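Long-range contact in putative SAM-dependent O-methyltranferase (Podospora anserina, PDB 4YMH), which binds S-adenosyl-L-methionine and probably transfers its methyl group to a hydroxyl oxygen of a substrate, as a cation-dependent O-methyltransferase: residues K206-D218 with G227-R239. Residues are numbered along the deposited sequence; the frame is centred on the assembly and turned at random.
Sequences KFSAGLMEDPRID and GVTQIRWKDGAQR
Lys234 runs extended from CB and turns only at its last torsion (chi4 -55°), which brings NZ over the start of strand 217-222 at Ile217 and Asp218. Crossing the Asp218 side chain at about a right angle, it gives NZ two protein partners: Asp218 OD1, met nearly head-on to the C-O bond, and Ile217 O at 2.9 Å, approached from above the carbonyl plane. The other carboxylate oxygen, Asp218 OD2, forms a salt bridge with Arg232 NH1, its hydrogen bond weak and bent (124°), while Arg232 NH2 binds Asp235 OD1 nearly straight at 2.7 Å. Asp218 and Arg232 also form an antiparallel hydrogen-bonded pair in the hairpin of strands 217-222 and 228-233, and Lys234 N bonds Arg216 O at 2.9 Å. On the face opposite Asp218 and Arg232, Ile231 CD1 meets Leu211 CD1 of helix 194-212 at 3.7 Å. Cutting Lys234 back to an alanine is likely to leave Asp218 OD1 and Ile217 O without their NZ donor. With Lys234 on one oxygen and, more weakly, Arg232 on the other, the buried Asp218 is probably held as a carboxylate, so charge as well as backbone bonds ties the start of strand 217-222 to the end of strand 228-233 and the residues after it.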
# COMPACT_ATOMS: atom_id res chain seq x y z
N LYS A 206 -1.09 -13.42 -17.11
CA LYS A 206 -1.14 -14.84 -16.77
C LYS A 206 -0.72 -15.11 -15.31
O LYS A 206 -1.33 -15.92 -14.61
CB LYS A 206 -0.26 -15.64 -17.73
CG LYS A 206 -0.80 -15.71 -19.15
CD LYS A 206 0.01 -16.68 -20.00
CE LYS A 206 -0.60 -16.84 -21.39
NZ LYS A 206 -0.31 -15.68 -22.27
N PHE A 207 0.34 -14.43 -14.88
CA PHE A 207 0.83 -14.49 -13.50
C PHE A 207 -0.29 -14.18 -12.50
O PHE A 207 -0.60 -14.98 -11.59
CB PHE A 207 1.99 -13.51 -13.33
CG PHE A 207 2.39 -13.24 -11.89
CD1 PHE A 207 2.93 -14.25 -11.10
CD2 PHE A 207 2.25 -11.97 -11.33
CE1 PHE A 207 3.32 -14.00 -9.77
CE2 PHE A 207 2.63 -11.72 -10.01
CZ PHE A 207 3.17 -12.74 -9.24
N SER A 208 -0.92 -13.02 -12.72
CA SER A 208 -1.97 -12.53 -11.84
C SER A 208 -3.15 -13.49 -11.77
O SER A 208 -3.67 -13.74 -10.69
CB SER A 208 -2.46 -11.15 -12.30
OG SER A 208 -1.43 -10.19 -12.20
N ALA A 209 -3.56 -14.02 -12.92
CA ALA A 209 -4.68 -14.97 -12.93
C ALA A 209 -4.31 -16.27 -12.21
O ALA A 209 -5.14 -16.87 -11.53
CB ALA A 209 -5.12 -15.27 -14.36
N GLY A 210 -3.05 -16.69 -12.35
CA GLY A 210 -2.59 -17.89 -11.70
C GLY A 210 -2.58 -17.79 -10.18
O GLY A 210 -2.86 -18.77 -9.48
N LEU A 211 -2.24 -16.62 -9.66
CA LEU A 211 -2.27 -16.43 -8.21
C LEU A 211 -3.65 -16.69 -7.63
O LEU A 211 -3.79 -17.22 -6.52
CB LEU A 211 -1.81 -15.03 -7.83
CG LEU A 211 -0.37 -14.67 -8.15
CD1 LEU A 211 -0.09 -13.26 -7.64
CD2 LEU A 211 0.64 -15.69 -7.56
N MET A 212 -4.68 -16.33 -8.39
CA MET A 212 -6.04 -16.49 -7.88
C MET A 212 -6.45 -17.96 -7.78
O MET A 212 -7.41 -18.29 -7.07
CB MET A 212 -7.04 -15.73 -8.74
CG MET A 212 -6.86 -14.22 -8.66
SD MET A 212 -6.85 -13.57 -6.96
CE MET A 212 -8.53 -13.86 -6.49
N GLU A 213 -5.72 -18.84 -8.45
CA GLU A 213 -6.06 -20.26 -8.43
C GLU A 213 -5.29 -21.03 -7.35
O GLU A 213 -5.52 -22.23 -7.16
CB GLU A 213 -5.77 -20.90 -9.80
CG GLU A 213 -6.53 -20.26 -10.95
CD GLU A 213 -8.03 -20.30 -10.74
OE1 GLU A 213 -8.56 -21.38 -10.36
OE2 GLU A 213 -8.69 -19.26 -10.94
N ASP A 214 -4.38 -20.35 -6.66
CA ASP A 214 -3.51 -21.03 -5.69
C ASP A 214 -4.15 -20.99 -4.31
O ASP A 214 -4.31 -19.92 -3.73
CB ASP A 214 -2.12 -20.39 -5.66
CG ASP A 214 -1.08 -21.26 -4.94
OD1 ASP A 214 -1.40 -21.87 -3.89
OD2 ASP A 214 0.06 -21.33 -5.42
N PRO A 215 -4.54 -22.17 -3.78
CA PRO A 215 -5.31 -22.19 -2.54
C PRO A 215 -4.47 -21.86 -1.30
O PRO A 215 -5.02 -21.79 -0.21
CB PRO A 215 -5.83 -23.62 -2.47
CG PRO A 215 -4.83 -24.43 -3.23
CD PRO A 215 -4.31 -23.52 -4.33
N ARG A 216 -3.17 -21.66 -1.47
CA ARG A 216 -2.30 -21.43 -0.31
C ARG A 216 -2.23 -19.96 0.11
O ARG A 216 -1.80 -19.63 1.22
CB ARG A 216 -0.89 -21.95 -0.60
CG ARG A 216 -0.81 -23.46 -0.77
CD ARG A 216 0.58 -23.87 -1.28
NE ARG A 216 0.86 -23.29 -2.59
CZ ARG A 216 1.93 -23.58 -3.33
NH1 ARG A 216 2.82 -24.45 -2.90
NH2 ARG A 216 2.09 -23.01 -4.52
N ILE A 217 -2.68 -19.06 -0.77
CA ILE A 217 -2.37 -17.65 -0.60
C ILE A 217 -3.55 -16.70 -0.68
O ILE A 217 -4.54 -16.98 -1.36
CB ILE A 217 -1.33 -17.19 -1.66
CG1 ILE A 217 -1.79 -17.56 -3.07
CG2 ILE A 217 0.03 -17.80 -1.36
CD1 ILE A 217 -0.87 -17.07 -4.19
N ASP A 218 -3.43 -15.57 0.02
CA ASP A 218 -4.29 -14.40 -0.18
C ASP A 218 -3.53 -13.39 -1.04
O ASP A 218 -2.33 -13.16 -0.83
CB ASP A 218 -4.70 -13.75 1.15
CG ASP A 218 -5.75 -14.55 1.90
OD1 ASP A 218 -6.50 -15.33 1.27
OD2 ASP A 218 -5.82 -14.38 3.14
N GLY A 227 1.92 -0.91 -10.12
CA GLY A 227 1.16 -2.10 -9.75
C GLY A 227 1.98 -2.96 -8.80
O GLY A 227 3.06 -3.41 -9.15
N VAL A 228 1.46 -3.18 -7.59
CA VAL A 228 2.19 -3.99 -6.62
C VAL A 228 1.32 -5.12 -6.12
O VAL A 228 0.29 -4.89 -5.49
CB VAL A 228 2.66 -3.15 -5.42
CG1 VAL A 228 3.34 -4.04 -4.36
CG2 VAL A 228 3.58 -2.01 -5.90
N THR A 229 1.71 -6.36 -6.41
CA THR A 229 0.97 -7.49 -5.90
C THR A 229 1.49 -7.89 -4.52
O THR A 229 2.67 -8.19 -4.36
CB THR A 229 1.01 -8.69 -6.85
OG1 THR A 229 0.52 -8.30 -8.14
CG2 THR A 229 0.14 -9.80 -6.30
N GLN A 230 0.61 -7.88 -3.52
CA GLN A 230 0.92 -8.36 -2.17
C GLN A 230 0.44 -9.79 -2.04
O GLN A 230 -0.72 -10.10 -2.37
CB GLN A 230 0.23 -7.48 -1.10
CG GLN A 230 0.63 -6.02 -1.18
CD GLN A 230 0.01 -5.17 -0.08
OE1 GLN A 230 -0.83 -5.63 0.69
NE2 GLN A 230 0.43 -3.92 -0.01
N ILE A 231 1.30 -10.66 -1.55
CA ILE A 231 0.94 -12.07 -1.39
C ILE A 231 1.24 -12.50 0.04
O ILE A 231 2.32 -12.23 0.55
CB ILE A 231 1.72 -12.97 -2.38
CG1 ILE A 231 1.51 -12.51 -3.83
CG2 ILE A 231 1.30 -14.42 -2.20
CD1 ILE A 231 2.39 -13.25 -4.85
N ARG A 232 0.28 -13.17 0.68
CA ARG A 232 0.55 -13.74 2.00
C ARG A 232 0.01 -15.16 2.05
O ARG A 232 -0.82 -15.53 1.23
CB ARG A 232 -0.09 -12.90 3.12
CG ARG A 232 -1.61 -12.88 3.10
CD ARG A 232 -2.24 -12.05 4.24
NE ARG A 232 -2.05 -12.68 5.55
CZ ARG A 232 -2.92 -13.51 6.14
NH1 ARG A 232 -4.07 -13.82 5.54
NH2 ARG A 232 -2.65 -14.03 7.32
N TRP A 233 0.48 -15.96 3.00
CA TRP A 233 -0.19 -17.23 3.25
C TRP A 233 -1.60 -16.95 3.75
O TRP A 233 -1.79 -16.05 4.58
CB TRP A 233 0.55 -18.06 4.30
CG TRP A 233 1.95 -18.49 3.97
CD1 TRP A 233 3.10 -17.99 4.50
CD2 TRP A 233 2.34 -19.53 3.06
NE1 TRP A 233 4.19 -18.64 3.98
CE2 TRP A 233 3.75 -19.59 3.09
CE3 TRP A 233 1.64 -20.41 2.23
CZ2 TRP A 233 4.48 -20.50 2.32
CZ3 TRP A 233 2.37 -21.31 1.45
CH2 TRP A 233 3.77 -21.35 1.51
N LYS A 234 -2.59 -17.72 3.27
CA LYS A 234 -3.89 -17.76 3.94
C LYS A 234 -3.71 -18.14 5.39
O LYS A 234 -2.80 -18.91 5.71
CB LYS A 234 -4.84 -18.76 3.28
CG LYS A 234 -5.36 -18.38 1.92
CD LYS A 234 -6.59 -19.24 1.60
CE LYS A 234 -6.95 -19.18 0.11
NZ LYS A 234 -7.15 -17.78 -0.36
N ASP A 235 -4.57 -17.63 6.28
CA ASP A 235 -4.46 -17.97 7.70
C ASP A 235 -4.28 -19.47 7.91
O ASP A 235 -3.39 -19.92 8.63
CB ASP A 235 -5.69 -17.49 8.48
CG ASP A 235 -5.71 -15.97 8.69
OD1 ASP A 235 -4.66 -15.33 8.53
OD2 ASP A 235 -6.80 -15.44 9.03
N GLY A 236 -5.13 -20.25 7.24
CA GLY A 236 -5.10 -21.70 7.41
C GLY A 236 -3.94 -22.42 6.73
O GLY A 236 -3.66 -23.58 7.06
N ALA A 237 -3.27 -21.74 5.80
CA ALA A 237 -2.20 -22.35 5.01
C ALA A 237 -0.83 -22.18 5.66
O ALA A 237 0.17 -22.77 5.20
CB ALA A 237 -2.19 -21.77 3.59
N GLN A 238 -0.76 -21.35 6.69
CA GLN A 238 0.48 -21.16 7.44
C GLN A 238 0.89 -22.48 8.08
O GLN A 238 0.04 -23.23 8.58
CB GLN A 238 0.32 -20.06 8.49
CG GLN A 238 0.01 -18.70 7.90
CD GLN A 238 -0.28 -17.64 8.96
OE1 GLN A 238 -0.35 -17.94 10.15
NE2 GLN A 238 -0.48 -16.41 8.52
N ARG A 239 2.19 -22.75 8.07
CA ARG A 239 2.70 -24.02 8.58
C ARG A 239 3.79 -23.77 9.62
O ARG A 239 4.33 -22.66 9.70
CB ARG A 239 3.22 -24.88 7.41
CG ARG A 239 2.10 -25.43 6.50
CD ARG A 239 1.14 -26.28 7.32
NE ARG A 239 0.06 -26.89 6.57
CZ ARG A 239 -1.17 -26.39 6.49
NH1 ARG A 239 -1.44 -25.24 7.11
NH2 ARG A 239 -2.11 -27.01 5.79
O HOH W 1 -1.19 -9.98 -9.39
O HOH W 2 -7.04 -18.81 -3.48
O HOH W 3 -6.46 -15.82 5.32